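Local coordinates for transcription factor TAU subunit SFC1 (Schizosaccharomyces pombe, PDB 4BJI), which serves as a subunit of TFIIIC that helps bind boxA promoter DNA of tRNA genes for RNA polymerase III recruitment, represented here by its DNA-binding domain, at residues Pro46-Glu49 and Val53-Arg56; Gly31-Thr36 and Leu75-Tyr80; Asp147-Pro152 and Arg183-Ala188; Pro152-Thr157 and Gly168-Gly173; Asp97-Ser102 and Ser161-Asp166. All coordinates share one frame; numbering follows the deposited sequence. Where two conformers were deposited one is given.

Contact 1: residues Pro46-Glu49 and Val53-Arg56; sequences PLFE and VWTR
Trp54 brings the edge of its indole to Leu47 and Phe48, joining the first helix of a winged-helix domain (residues 35-50) to the short edge strand 53-55 that follows it. The side chain leaves a strand whose backbone is hydrogen-bonded to Tyr91 of the neighbouring strand, and its CB points at the helix. CG stands opposite the carbonyl carbon (chi1 -72°), and the ring plane is turned roughly square to the CA-CB bond. CD1, the first ring atom to meet the helix, sits 3.8 Å from Phe48 CE1. It belongs to the edge that the indole turns to the phenyl face, a T-shaped pair with five-membered and phenyl centroids 5.2 Å apart and planes at 82°. NE1 comes next and donates to the backbone oxygen Leu47 O at 3.0 Å, an N-H...O angle of 152°. The oxygen lies nearly in the indole plane, yet the donor stands well above the carbonyl plane and does not follow a lone pair. Farther along, CZ2 of Trp54 packs on Leu47 CB at 3.9 Å. Arg51 adds a cation-pi contact and His62 an edge-to-face one, while Leu59 of helix 56-60 touches both Leu47 and Trp54. In this buried place the N-H bond probably helps to fix the rotation of the ring. At the far end of the leucine, the CD2 branch comes to 4.1 Å from Trp54 CZ2.

Contact 2: residues Gly31-Thr36 and Leu75-Tyr80; sequences GEPSKT and LPYLSY
The Tyr77 hydroxyl donates to Gly31 O at 2.6 Å, fastening the loop that leads into helix 35-50 of the winged-helix domain to the turn that precedes strand 79-82. This short bond and the proline beside it form the tight part of the contact. Gly31 O lies near the plane of the phenol ring at its edge, and it sees the donor at a C=O...O angle of 147°, tilted out of the carbonyl plane. Pro33 covers one face of the same ring: its CB approaches Tyr77 CZ to 3.8 Å, CD comes equally close to CE2, and CG rides 4.0 Å above the ring plane, displaced toward the rim. The phenol is therefore bonded at its oxygen and leaned on from one face, while its body also touches Ile41 of the helix and Arg26.

The looser side is carried by Glu32, which turns its CB away from the tyrosine and forms a salt bridge with Arg26. Both Gly31 and Glu32 are exposed, although Gly31 O is bonded. Ser34 is the N-cap of helix 35-50, its OG bonded to Ile37 N. Within residues 75-79 the turn is closed by bonds to Leu75 O, which accepts from Leu78 N at 3.0 Å and, from the opposite face of its carbonyl plane, from Ser79 OG at 2.9 Å.

Contact 3: residues Asp147-Pro152 and Arg183-Ala188; sequences DPTIAP and REKLFA
Lys185 reaches from helix 172-189 to the loop before helix 151-155, where its ammonium meets Asp147 and Thr149. The ionic part is a salt bridge: NZ of Lys185 lies 2.8 Å from Asp147 OD2 and uses the syn lone pair of that oxygen. The two side chains come from opposite directions. A chi1 of -69° sends the lysine out beside its backbone N, and with the rest of the chain extended it spans the gap between backbones whose nearest CA atoms are more than 10 Å apart.

Further hydrogen bonds complete the grip. Lys185 NZ also donates to Thr149 OG1 at 3.1 Å, and that hydroxyl in turn donates to Asp147 OD1 at 2.8 Å. The same carboxylate oxygen accepts from Thr149 N at 2.9 Å, almost straight along its C-O bond, with both threonine donors on one face of the carboxylate. Both oxygens of the buried aspartate are thus engaged, an environment that would probably keep it ionised.

Apolar contact is slight here. CD1 of Ile150 comes to 4.3 Å from Lys185 CD, and the isoleucine also packs on Val178, Leu181 and Met182, earlier in helix 172-189. Val200 of helix 197-205 touches the lysine as well. The bond from Thr149 N to Asp147 OD1 makes residues 147-149 an Asx turn, placed just ahead of helix 151-155 and tied to a neighbouring helix by the salt bridge.

Contact 4: residues Pro152-Thr157 and Gly168-Gly173; sequences PLLKDT and GWYRSG
Thr157 OG1 holds a water at 2.8 Å, and this water accepts from Arg171 N at 2.9 Å. The bridge joins the chain just beyond helix 151-155 to the N-cap residue of helix 172-189. Arg171 NH1 lies 3.4 Å from Thr157 OG1, which is oblique to the guanidinium plane. The arginine chain is extended as far as CD and then bends at chi3 (77°), which brings the guanidinium near the threonine; the group is salt-bridged through NH2 to Glu208.

Next to this polar side, the Tyr170 ring is packed by two aliphatic groups at right angles to it. In the conformer given, the Leu154 branch ending in CD2 sits over one face, 3.9 Å from the ring centroid and 20° off the normal, a CH-pi contact displaced toward CD1 and CE1. Thr157 CG2 meets the ring instead at its edge, 3.6 Å from Tyr170 CD1. Because OG1 of the threonine stands opposite its own backbone N (chi1 -171°), the methyl is left to turn to the ring while the hydroxyl holds the water: one small side chain serves both halves of the contact.

Val142 touches both Leu154 and Tyr170, and the tyrosine hydroxyl makes a weak hydrogen bond to Ala105 O. Leu154 also packs on Val178 of the long helix. In the C-terminal part of the domain, the last turn of helix 151-155 and the nearby Thr157 thus pack, through an aromatic ring and a bridging water, on the N-cap segment that leads into helix 172-189.

Contact 5: residues Asp97-Ser102 and Ser161-Asp166; sequences DPRKDS and SECHRD
Cys163 directs its CB at the backbone of Arg99, whereas the arginine side chain starts out past the cysteine and then leads away from it. CB of Cys163 lies 3.8 Å from Arg99 O, and SG rests 4.0 Å from Arg99 CA. A chi1 of -167° turns the sulfur away from the cysteine N and lays it alongside the arginine main chain. Between the two side chains the closest approach is CB to CB, 4.2 Å. A water ties the backbones together as well, donating to Arg99 O at 2.7 Å and accepting from Cys163 N.

The arginine belongs to a type I beta turn from Asp97 to Lys100, which is also an Asx turn, since Asp97 OD1 accepts from Arg99 N. This turn follows strand 90-93 of the winged-helix part, while residues 161-166 belong to the loop between helices 151-155 and 172-189. Beyond CG the arginine bends at chi3 and comes back to Asp97, and the guanidinium grips the carboxylate side-on with two nitrogens. NE meets OD1 of Asp97 at 2.9 Å, nearly straight at 171° and on the syn lone pair, while NH2 reaches OD2 from somewhat out of the carboxylate plane. NH1 of Arg99 turns to the backbone oxygens of Met17 and Val19. Pro98 packs on Tyr80 and Trp82 of strand 79-82, Arg99 also touches Trp82, and Pro98 O accepts from Trp169 NE1.

From the N terminus, the loop of contact 2 opens at residues 31-36 and closes at 75-80, spanning helix 35-50, strand 53-55 and the helices after them. Contact 1, closing the short link from helix 35-50 to strand 53-55, lies within it. The two touch through Phe48, which packs on Leu75, Leu78 and Ser79. Contact 5 opens after strand 90-93, touching contact 2 at Tyr80, and closes only at 161-166, so it ties the winged-helix part to the C-terminal part. Contact 3 spans 147 to 188 and encloses contact 4; the pair share Pro152 and join helices 151-155 and 172-189. Contact 5 crosses both, and Trp169 of contact 4 touches Pro98, Arg99, Asp101 and Ser102.

Contact 1: residues Pro46-Glu49 and Val53-Arg56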
# COMPACT_ATOMS: atom_id res chain seq x y z
N PRO A 46 1.55 -5.34 17.17
CA PRO A 46 2.89 -5.71 16.70
C PRO A 46 3.04 -5.55 15.20
O PRO A 46 4.16 -5.30 14.73
CB PRO A 46 3.02 -7.18 17.08
CG PRO A 46 1.67 -7.63 17.47
CD PRO A 46 0.92 -6.41 17.94
N LEU A 47 1.97 -5.70 14.43
CA LEU A 47 2.07 -5.50 12.99
C LEU A 47 2.42 -4.04 12.68
O LEU A 47 3.22 -3.78 11.78
CB LEU A 47 0.79 -5.94 12.26
CG LEU A 47 0.49 -7.45 12.34
CD1 LEU A 47 -0.88 -7.84 11.80
CD2 LEU A 47 1.55 -8.26 11.62
N PHE A 48 1.86 -3.10 13.42
CA PHE A 48 2.19 -1.69 13.22
C PHE A 48 3.58 -1.34 13.76
O PHE A 48 4.18 -0.39 13.25
CB PHE A 48 1.13 -0.77 13.83
CG PHE A 48 -0.05 -0.54 12.95
CD1 PHE A 48 0.06 0.19 11.78
CD2 PHE A 48 -1.28 -1.08 13.26
CE1 PHE A 48 -1.02 0.40 10.95
CE2 PHE A 48 -2.39 -0.86 12.42
CZ PHE A 48 -2.25 -0.13 11.27
N GLU A 49 4.09 -2.09 14.73
CA GLU A 49 5.50 -1.92 15.11
C GLU A 49 6.40 -2.40 13.99
O GLU A 49 7.43 -1.76 13.71
CB GLU A 49 5.84 -2.69 16.40
CG GLU A 49 5.11 -2.20 17.61
CD GLU A 49 5.50 -0.78 18.06
OE1 GLU A 49 6.48 -0.21 17.55
OE2 GLU A 49 4.82 -0.26 18.96
N VAL A 53 2.83 1.38 8.02
CA VAL A 53 1.88 1.73 6.96
C VAL A 53 1.44 0.46 6.25
O VAL A 53 2.30 -0.28 5.71
CB VAL A 53 2.57 2.68 5.92
CG1 VAL A 53 1.66 2.98 4.76
CG2 VAL A 53 3.05 3.99 6.58
N TRP A 54 0.14 0.20 6.20
CA TRP A 54 -0.40 -1.05 5.67
C TRP A 54 -1.68 -0.83 4.87
O TRP A 54 -2.59 -0.11 5.32
CB TRP A 54 -0.86 -1.95 6.81
CG TRP A 54 0.18 -2.63 7.66
CD1 TRP A 54 0.74 -2.15 8.82
CD2 TRP A 54 0.69 -3.95 7.48
NE1 TRP A 54 1.58 -3.11 9.36
CE2 TRP A 54 1.56 -4.22 8.56
CE3 TRP A 54 0.49 -4.93 6.52
CZ2 TRP A 54 2.24 -5.43 8.68
CZ3 TRP A 54 1.18 -6.12 6.64
CH2 TRP A 54 2.04 -6.36 7.71
N THR A 55 -1.86 -1.55 3.77
CA THR A 55 -3.21 -1.68 3.21
C THR A 55 -4.04 -2.66 4.07
O THR A 55 -3.50 -3.52 4.79
CB THR A 55 -3.22 -2.23 1.81
OG1 THR A 55 -2.59 -3.51 1.83
CG2 THR A 55 -2.48 -1.27 0.86
N ARG A 56 -5.37 -2.52 3.98
CA ARG A 56 -6.27 -3.52 4.54
C ARG A 56 -5.95 -4.93 4.06
O ARG A 56 -5.87 -5.88 4.86
CB ARG A 56 -7.72 -3.16 4.18
CG ARG A 56 -8.72 -4.29 4.46
CD ARG A 56 -10.12 -3.90 3.94
NE ARG A 56 -11.03 -5.04 3.99
CZ ARG A 56 -11.61 -5.42 5.10
NH1 ARG A 56 -11.39 -4.73 6.21
NH2 ARG A 56 -12.42 -6.48 5.11

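Contact 2: residues Gly31-Thr36 and Leu75-Tyr80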
# COMPACT_ATOMS: atom_id res chain seq x y z
N GLY A 31 -15.30 5.13 22.00
CA GLY A 31 -15.26 4.69 23.39
C GLY A 31 -14.46 3.40 23.51
O GLY A 31 -13.76 3.02 22.59
N GLU A 32 -14.56 2.73 24.65
CA GLU A 32 -13.85 1.47 24.82
C GLU A 32 -14.49 0.36 23.99
O GLU A 32 -15.70 0.21 23.96
CB GLU A 32 -13.81 1.08 26.30
CG GLU A 32 -13.10 2.13 27.16
CD GLU A 32 -11.70 2.44 26.66
OE1 GLU A 32 -10.95 1.49 26.35
OE2 GLU A 32 -11.35 3.64 26.58
N PRO A 33 -13.66 -0.42 23.29
CA PRO A 33 -14.16 -1.48 22.41
C PRO A 33 -14.51 -2.72 23.19
O PRO A 33 -14.02 -2.92 24.30
CB PRO A 33 -12.97 -1.75 21.50
CG PRO A 33 -11.77 -1.48 22.38
CD PRO A 33 -12.20 -0.37 23.32
N SER A 34 -15.37 -3.53 22.59
CA SER A 34 -15.67 -4.84 23.09
C SER A 34 -14.38 -5.65 23.24
O SER A 34 -13.31 -5.33 22.67
CB SER A 34 -16.60 -5.56 22.11
OG SER A 34 -15.99 -5.65 20.83
N LYS A 35 -14.46 -6.70 24.04
CA LYS A 35 -13.37 -7.64 24.11
C LYS A 35 -13.13 -8.23 22.73
O LYS A 35 -11.99 -8.47 22.35
CB LYS A 35 -13.69 -8.76 25.12
CG LYS A 35 -13.91 -8.22 26.52
CD LYS A 35 -14.16 -9.33 27.55
CE LYS A 35 -13.01 -10.33 27.62
NZ LYS A 35 -13.13 -11.28 28.78
N THR A 36 -14.20 -8.40 21.93
CA THR A 36 -14.05 -9.04 20.62
C THR A 36 -13.14 -8.16 19.74
O THR A 36 -12.25 -8.65 19.03
CB THR A 36 -15.41 -9.27 19.90
OG1 THR A 36 -16.20 -10.18 20.68
CG2 THR A 36 -15.22 -9.86 18.51
N LEU A 75 -9.04 -0.84 13.38
CA LEU A 75 -8.00 0.04 12.80
C LEU A 75 -8.06 1.47 13.36
O LEU A 75 -7.02 2.05 13.63
CB LEU A 75 -8.03 0.01 11.27
CG LEU A 75 -7.37 -1.23 10.66
CD1 LEU A 75 -7.77 -1.48 9.25
CD2 LEU A 75 -5.84 -1.15 10.80
N PRO A 76 -9.27 2.03 13.55
CA PRO A 76 -9.34 3.42 14.02
C PRO A 76 -8.81 3.65 15.42
O PRO A 76 -8.61 4.80 15.86
CB PRO A 76 -10.86 3.72 13.95
CG PRO A 76 -11.35 2.88 12.86
CD PRO A 76 -10.61 1.59 13.09
N TYR A 77 -8.57 2.56 16.16
CA TYR A 77 -7.98 2.69 17.47
C TYR A 77 -6.47 2.87 17.46
O TYR A 77 -5.88 3.25 18.46
CB TYR A 77 -8.32 1.46 18.34
CG TYR A 77 -9.74 1.48 18.87
CD1 TYR A 77 -10.79 0.95 18.15
CD2 TYR A 77 -10.02 2.10 20.08
CE1 TYR A 77 -12.10 1.00 18.62
CE2 TYR A 77 -11.33 2.15 20.56
CZ TYR A 77 -12.34 1.61 19.82
OH TYR A 77 -13.63 1.67 20.34
N LEU A 78 -5.84 2.61 16.30
CA LEU A 78 -4.39 2.62 16.18
C LEU A 78 -3.84 3.44 15.02
O LEU A 78 -2.65 3.68 14.98
CB LEU A 78 -3.87 1.20 15.99
CG LEU A 78 -4.18 0.22 17.10
CD1 LEU A 78 -3.71 -1.15 16.69
CD2 LEU A 78 -3.55 0.65 18.42
N SER A 79 -4.68 3.79 14.06
CA SER A 79 -4.20 4.29 12.77
C SER A 79 -5.17 5.26 12.14
O SER A 79 -6.35 5.28 12.52
CB SER A 79 -3.93 3.11 11.82
OG SER A 79 -5.14 2.46 11.44
N TYR A 80 -4.68 6.02 11.17
CA TYR A 80 -5.49 6.90 10.33
C TYR A 80 -5.33 6.45 8.87
O TYR A 80 -4.42 5.68 8.55
CB TYR A 80 -5.05 8.37 10.52
CG TYR A 80 -3.63 8.68 10.10
CD1 TYR A 80 -2.55 8.47 10.96
CD2 TYR A 80 -3.35 9.17 8.83
CE1 TYR A 80 -1.23 8.76 10.55
CE2 TYR A 80 -2.06 9.43 8.42
CZ TYR A 80 -1.01 9.25 9.27
OH TYR A 80 0.27 9.51 8.82

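Contact 3: residues Asp147-Pro152 and Arg183-Ala188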
# COMPACT_ATOMS: atom_id res chain seq x y z
N ASP A 147 8.42 -9.19 -7.63
CA ASP A 147 8.75 -9.42 -9.04
C ASP A 147 10.19 -8.96 -9.29
O ASP A 147 10.49 -7.78 -9.07
CB ASP A 147 7.79 -8.64 -9.91
CG ASP A 147 7.99 -8.83 -11.40
OD1 ASP A 147 9.14 -9.03 -11.82
OD2 ASP A 147 7.00 -8.75 -12.14
N PRO A 148 11.10 -9.87 -9.69
CA PRO A 148 12.52 -9.54 -9.76
C PRO A 148 12.89 -8.62 -10.92
O PRO A 148 14.05 -8.13 -10.95
CB PRO A 148 13.19 -10.93 -9.85
CG PRO A 148 12.19 -11.79 -10.47
CD PRO A 148 10.85 -11.30 -9.92
N THR A 149 11.98 -8.38 -11.84
CA THR A 149 12.21 -7.43 -12.91
C THR A 149 11.75 -6.03 -12.52
O THR A 149 12.21 -5.05 -13.09
CB THR A 149 11.51 -7.86 -14.21
OG1 THR A 149 10.08 -7.75 -14.08
CG2 THR A 149 11.90 -9.24 -14.56
N ILE A 150 10.86 -5.90 -11.55
CA ILE A 150 10.33 -4.59 -11.14
C ILE A 150 10.98 -4.09 -9.85
O ILE A 150 11.31 -2.91 -9.70
CB ILE A 150 8.81 -4.65 -10.98
CG1 ILE A 150 8.21 -5.04 -12.35
CG2 ILE A 150 8.29 -3.31 -10.49
CD1 ILE A 150 6.66 -5.19 -12.40
N ALA A 151 11.15 -4.97 -8.87
CA ALA A 151 11.65 -4.52 -7.60
C ALA A 151 12.98 -3.73 -7.67
O ALA A 151 13.11 -2.73 -6.98
CB ALA A 151 11.75 -5.71 -6.66
N PRO A 152 13.95 -4.16 -8.51
CA PRO A 152 15.20 -3.38 -8.55
C PRO A 152 15.01 -1.95 -9.02
O PRO A 152 15.80 -1.06 -8.65
CB PRO A 152 16.07 -4.15 -9.55
CG PRO A 152 15.53 -5.55 -9.52
CD PRO A 152 14.02 -5.37 -9.34
N ARG A 183 1.08 -2.30 -14.53
CA ARG A 183 -0.23 -2.27 -15.17
C ARG A 183 -0.26 -3.27 -16.33
O ARG A 183 -1.20 -4.05 -16.48
CB ARG A 183 -0.54 -0.87 -15.68
CG ARG A 183 -1.94 -0.77 -16.27
CD ARG A 183 -2.12 0.60 -16.88
NE ARG A 183 -1.18 0.73 -17.98
CZ ARG A 183 -0.55 1.85 -18.33
NH1 ARG A 183 -0.75 2.98 -17.66
NH2 ARG A 183 0.28 1.83 -19.36
N GLU A 184 0.78 -3.25 -17.14
CA GLU A 184 0.84 -4.17 -18.29
C GLU A 184 0.80 -5.62 -17.82
O GLU A 184 0.06 -6.44 -18.37
CB GLU A 184 2.12 -3.96 -19.08
CG GLU A 184 2.14 -4.78 -20.38
CD GLU A 184 1.12 -4.28 -21.39
OE1 GLU A 184 0.90 -3.03 -21.48
OE2 GLU A 184 0.47 -5.12 -22.03
N LYS A 185 1.57 -5.95 -16.78
CA LYS A 185 1.56 -7.33 -16.29
C LYS A 185 0.16 -7.67 -15.75
O LYS A 185 -0.38 -8.76 -16.04
CB LYS A 185 2.66 -7.55 -15.26
CG LYS A 185 4.06 -7.51 -15.83
CD LYS A 185 5.05 -8.24 -14.95
CE LYS A 185 6.45 -8.20 -15.55
NZ LYS A 185 7.34 -9.09 -14.86
N LEU A 186 -0.45 -6.77 -14.99
CA LEU A 186 -1.81 -7.03 -14.51
C LEU A 186 -2.83 -7.27 -15.64
O LEU A 186 -3.71 -8.14 -15.51
CB LEU A 186 -2.27 -5.88 -13.63
CG LEU A 186 -1.62 -5.83 -12.26
CD1 LEU A 186 -1.99 -4.51 -11.59
CD2 LEU A 186 -2.07 -7.00 -11.40
N PHE A 187 -2.72 -6.51 -16.72
CA PHE A 187 -3.67 -6.67 -17.85
C PHE A 187 -3.75 -8.15 -18.19
O PHE A 187 -4.82 -8.71 -18.49
CB PHE A 187 -3.19 -6.00 -19.13
CG PHE A 187 -3.32 -4.50 -19.18
CD1 PHE A 187 -4.38 -3.84 -18.59
CD2 PHE A 187 -2.37 -3.77 -19.88
CE1 PHE A 187 -4.48 -2.44 -18.69
CE2 PHE A 187 -2.46 -2.39 -19.97
CZ PHE A 187 -3.52 -1.73 -19.38
N ALA A 188 -2.57 -8.77 -18.23
CA ALA A 188 -2.46 -10.15 -18.66
C ALA A 188 -2.87 -11.12 -17.57
O ALA A 188 -3.67 -12.02 -17.80
CB ALA A 188 -1.03 -10.46 -19.10

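Contact 4: residues Pro152-Thr157 and Gly168-Gly173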
# COMPACT_ATOMS: atom_id res chain seq x y z
N PRO A 152 13.95 -4.16 -8.51
CA PRO A 152 15.20 -3.38 -8.55
C PRO A 152 15.01 -1.95 -9.02
O PRO A 152 15.80 -1.06 -8.65
CB PRO A 152 16.07 -4.15 -9.55
CG PRO A 152 15.53 -5.55 -9.52
CD PRO A 152 14.02 -5.37 -9.34
N LEU A 153 13.98 -1.70 -9.82
CA LEU A 153 13.72 -0.34 -10.29
C LEU A 153 13.45 0.62 -9.13
O LEU A 153 13.80 1.80 -9.18
CB LEU A 153 12.54 -0.29 -11.25
CG LEU A 153 12.74 -1.00 -12.59
CD1 LEU A 153 11.42 -1.09 -13.35
CD2 LEU A 153 13.74 -0.31 -13.38
N LEU A 154 12.74 0.13 -8.11
CA LEU A 154 12.50 1.00 -6.96
C LEU A 154 13.55 0.83 -5.87
O LEU A 154 13.80 1.82 -5.13
CB LEU A 154 11.08 0.88 -6.40
CG LEU A 154 9.95 1.23 -7.37
CD1 LEU A 154 8.60 1.05 -6.69
CD2 LEU A 154 10.09 2.64 -7.91
N LYS A 155 14.23 -0.30 -5.77
CA LYS A 155 15.29 -0.42 -4.78
C LYS A 155 16.48 0.49 -5.09
O LYS A 155 17.09 1.04 -4.18
CB LYS A 155 15.77 -1.87 -4.69
CG LYS A 155 16.83 -2.05 -3.64
CD LYS A 155 17.30 -3.50 -3.59
CE LYS A 155 18.54 -3.64 -2.70
NZ LYS A 155 18.47 -4.79 -1.73
N ASP A 156 16.83 0.63 -6.36
CA ASP A 156 18.08 1.27 -6.71
C ASP A 156 17.93 2.76 -6.95
O ASP A 156 18.92 3.48 -7.08
CB ASP A 156 18.68 0.66 -7.98
CG ASP A 156 19.05 -0.80 -7.83
OD1 ASP A 156 19.10 -1.32 -6.71
OD2 ASP A 156 19.30 -1.44 -8.88
N THR A 157 16.71 3.27 -7.06
CA THR A 157 16.54 4.63 -7.51
C THR A 157 16.83 5.67 -6.44
O THR A 157 16.51 5.45 -5.26
CB THR A 157 15.11 4.81 -8.11
OG1 THR A 157 15.01 6.06 -8.74
CG2 THR A 157 14.01 4.69 -7.06
N GLY A 168 5.30 10.60 -4.40
CA GLY A 168 5.98 10.41 -3.14
C GLY A 168 7.47 10.60 -3.28
O GLY A 168 7.96 11.62 -3.81
N TRP A 169 8.24 9.64 -2.77
CA TRP A 169 9.70 9.77 -2.73
C TRP A 169 10.38 9.38 -4.04
O TRP A 169 11.61 9.46 -4.13
CB TRP A 169 10.21 8.92 -1.58
CG TRP A 169 9.81 9.44 -0.22
CD1 TRP A 169 8.89 8.92 0.64
CD2 TRP A 169 10.38 10.58 0.42
NE1 TRP A 169 8.83 9.69 1.78
CE2 TRP A 169 9.76 10.71 1.68
CE3 TRP A 169 11.37 11.50 0.07
CZ2 TRP A 169 10.08 11.72 2.57
CZ3 TRP A 169 11.69 12.50 0.97
CH2 TRP A 169 11.03 12.60 2.20
N TYR A 170 9.61 9.00 -5.06
CA TYR A 170 10.18 8.51 -6.31
C TYR A 170 10.15 9.57 -7.40
O TYR A 170 9.14 10.26 -7.60
CB TYR A 170 9.44 7.26 -6.81
CG TYR A 170 9.57 6.14 -5.84
CD1 TYR A 170 10.79 5.48 -5.68
CD2 TYR A 170 8.50 5.70 -5.10
CE1 TYR A 170 10.92 4.43 -4.76
CE2 TYR A 170 8.61 4.64 -4.19
CZ TYR A 170 9.84 4.04 -4.02
OH TYR A 170 10.00 2.99 -3.12
N ARG A 171 11.26 9.68 -8.12
CA ARG A 171 11.35 10.54 -9.29
C ARG A 171 10.26 10.16 -10.28
O ARG A 171 10.02 8.96 -10.53
CB ARG A 171 12.75 10.42 -9.90
CG ARG A 171 12.99 11.27 -11.12
CD ARG A 171 14.43 11.07 -11.55
NE ARG A 171 14.60 9.81 -12.25
CZ ARG A 171 15.26 8.76 -11.79
NH1 ARG A 171 15.87 8.81 -10.60
NH2 ARG A 171 15.34 7.61 -12.54
N SER A 172 9.61 11.15 -10.89
CA SER A 172 8.44 10.88 -11.71
C SER A 172 8.70 9.88 -12.84
O SER A 172 7.90 8.96 -13.01
CB SER A 172 7.81 12.17 -12.27
OG SER A 172 8.67 12.79 -13.19
N GLY A 173 9.77 9.99 -13.59
CA GLY A 173 9.92 9.07 -14.72
C GLY A 173 10.14 7.64 -14.29
O GLY A 173 9.73 6.71 -14.96
O HOH W 1 13.48 8.03 -7.41

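Contact 5: residues Asp97-Ser102 and Ser161-Asp166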
# COMPACT_ATOMS: atom_id res chain seq x y z
N ASP A 97 4.54 10.12 10.30
CA ASP A 97 4.30 10.92 9.08
C ASP A 97 5.24 10.43 7.98
O ASP A 97 6.43 10.76 7.97
CB ASP A 97 4.54 12.41 9.35
CG ASP A 97 4.08 13.28 8.21
OD1 ASP A 97 3.88 12.77 7.09
OD2 ASP A 97 3.88 14.50 8.46
N PRO A 98 4.72 9.64 7.04
CA PRO A 98 5.58 9.07 5.99
C PRO A 98 6.08 10.12 5.02
O PRO A 98 7.00 9.84 4.22
CB PRO A 98 4.66 8.07 5.30
CG PRO A 98 3.24 8.64 5.51
CD PRO A 98 3.31 9.21 6.93
N ARG A 99 5.54 11.34 5.10
CA ARG A 99 6.04 12.41 4.24
C ARG A 99 7.33 12.98 4.80
O ARG A 99 8.06 13.74 4.12
CB ARG A 99 5.02 13.57 4.16
CG ARG A 99 3.67 13.15 3.70
CD ARG A 99 2.65 14.26 3.90
NE ARG A 99 2.51 14.60 5.31
CZ ARG A 99 1.76 15.59 5.75
NH1 ARG A 99 1.04 16.32 4.88
NH2 ARG A 99 1.72 15.86 7.05
N LYS A 100 7.66 12.65 6.05
CA LYS A 100 8.86 13.18 6.70
C LYS A 100 10.01 12.19 6.79
O LYS A 100 11.10 12.52 7.27
CB LYS A 100 8.58 13.66 8.11
CG LYS A 100 7.61 14.79 8.23
CD LYS A 100 7.64 15.26 9.67
CE LYS A 100 6.59 16.30 10.00
NZ LYS A 100 6.62 17.49 9.10
N ASP A 101 9.78 10.96 6.35
CA ASP A 101 10.74 9.89 6.51
C ASP A 101 10.90 9.19 5.16
O ASP A 101 10.00 8.48 4.72
CB ASP A 101 10.23 8.91 7.59
CG ASP A 101 11.10 7.66 7.73
OD1 ASP A 101 12.24 7.65 7.24
OD2 ASP A 101 10.62 6.66 8.37
N SER A 102 12.04 9.38 4.50
CA SER A 102 12.22 8.76 3.18
C SER A 102 12.23 7.23 3.23
O SER A 102 12.04 6.59 2.20
CB SER A 102 13.43 9.29 2.47
OG SER A 102 14.58 8.96 3.20
N SER A 161 14.24 14.61 -2.76
CA SER A 161 14.49 15.33 -1.51
C SER A 161 13.22 15.77 -0.77
O SER A 161 13.32 16.35 0.29
CB SER A 161 15.34 16.58 -1.76
OG SER A 161 14.54 17.55 -2.34
N GLU A 162 12.06 15.48 -1.33
CA GLU A 162 10.78 15.80 -0.70
C GLU A 162 9.76 14.80 -1.21
O GLU A 162 9.89 14.28 -2.31
CB GLU A 162 10.38 17.23 -1.06
CG GLU A 162 9.17 17.75 -0.30
CD GLU A 162 8.88 19.21 -0.64
OE1 GLU A 162 9.70 20.04 -0.21
OE2 GLU A 162 7.90 19.43 -1.37
N CYS A 163 8.74 14.53 -0.40
CA CYS A 163 7.67 13.60 -0.75
C CYS A 163 6.64 14.31 -1.64
O CYS A 163 5.92 15.19 -1.19
CB CYS A 163 7.00 13.07 0.50
SG CYS A 163 5.93 11.67 0.27
N HIS A 164 6.61 13.93 -2.91
CA HIS A 164 5.75 14.53 -3.91
C HIS A 164 4.29 14.14 -3.75
O HIS A 164 3.98 13.00 -3.36
CB HIS A 164 6.24 14.12 -5.29
CG HIS A 164 5.55 14.79 -6.43
ND1 HIS A 164 4.46 14.25 -7.07
CD2 HIS A 164 5.82 15.95 -7.08
CE1 HIS A 164 4.06 15.05 -8.04
NE2 HIS A 164 4.88 16.09 -8.08
N ARG A 165 3.38 15.06 -4.05
CA ARG A 165 1.96 14.85 -3.84
C ARG A 165 1.37 13.64 -4.57
O ARG A 165 0.34 13.10 -4.16
CB ARG A 165 1.20 16.13 -4.26
CG ARG A 165 1.49 16.60 -5.66
CD ARG A 165 1.04 18.07 -5.83
NE ARG A 165 -0.28 18.33 -5.26
CZ ARG A 165 -0.75 19.54 -5.02
NH1 ARG A 165 -0.00 20.61 -5.28
NH2 ARG A 165 -1.97 19.70 -4.51
N ASP A 166 1.99 13.27 -5.69
CA ASP A 166 1.56 12.11 -6.48
C ASP A 166 2.54 10.94 -6.38
O ASP A 166 2.12 9.79 -6.14
CB ASP A 166 1.42 12.46 -7.96
CG ASP A 166 0.40 13.54 -8.22
OD1 ASP A 166 -0.62 13.57 -7.51
OD2 ASP A 166 0.63 14.31 -9.17
O HOH W 2 8.61 15.59 2.28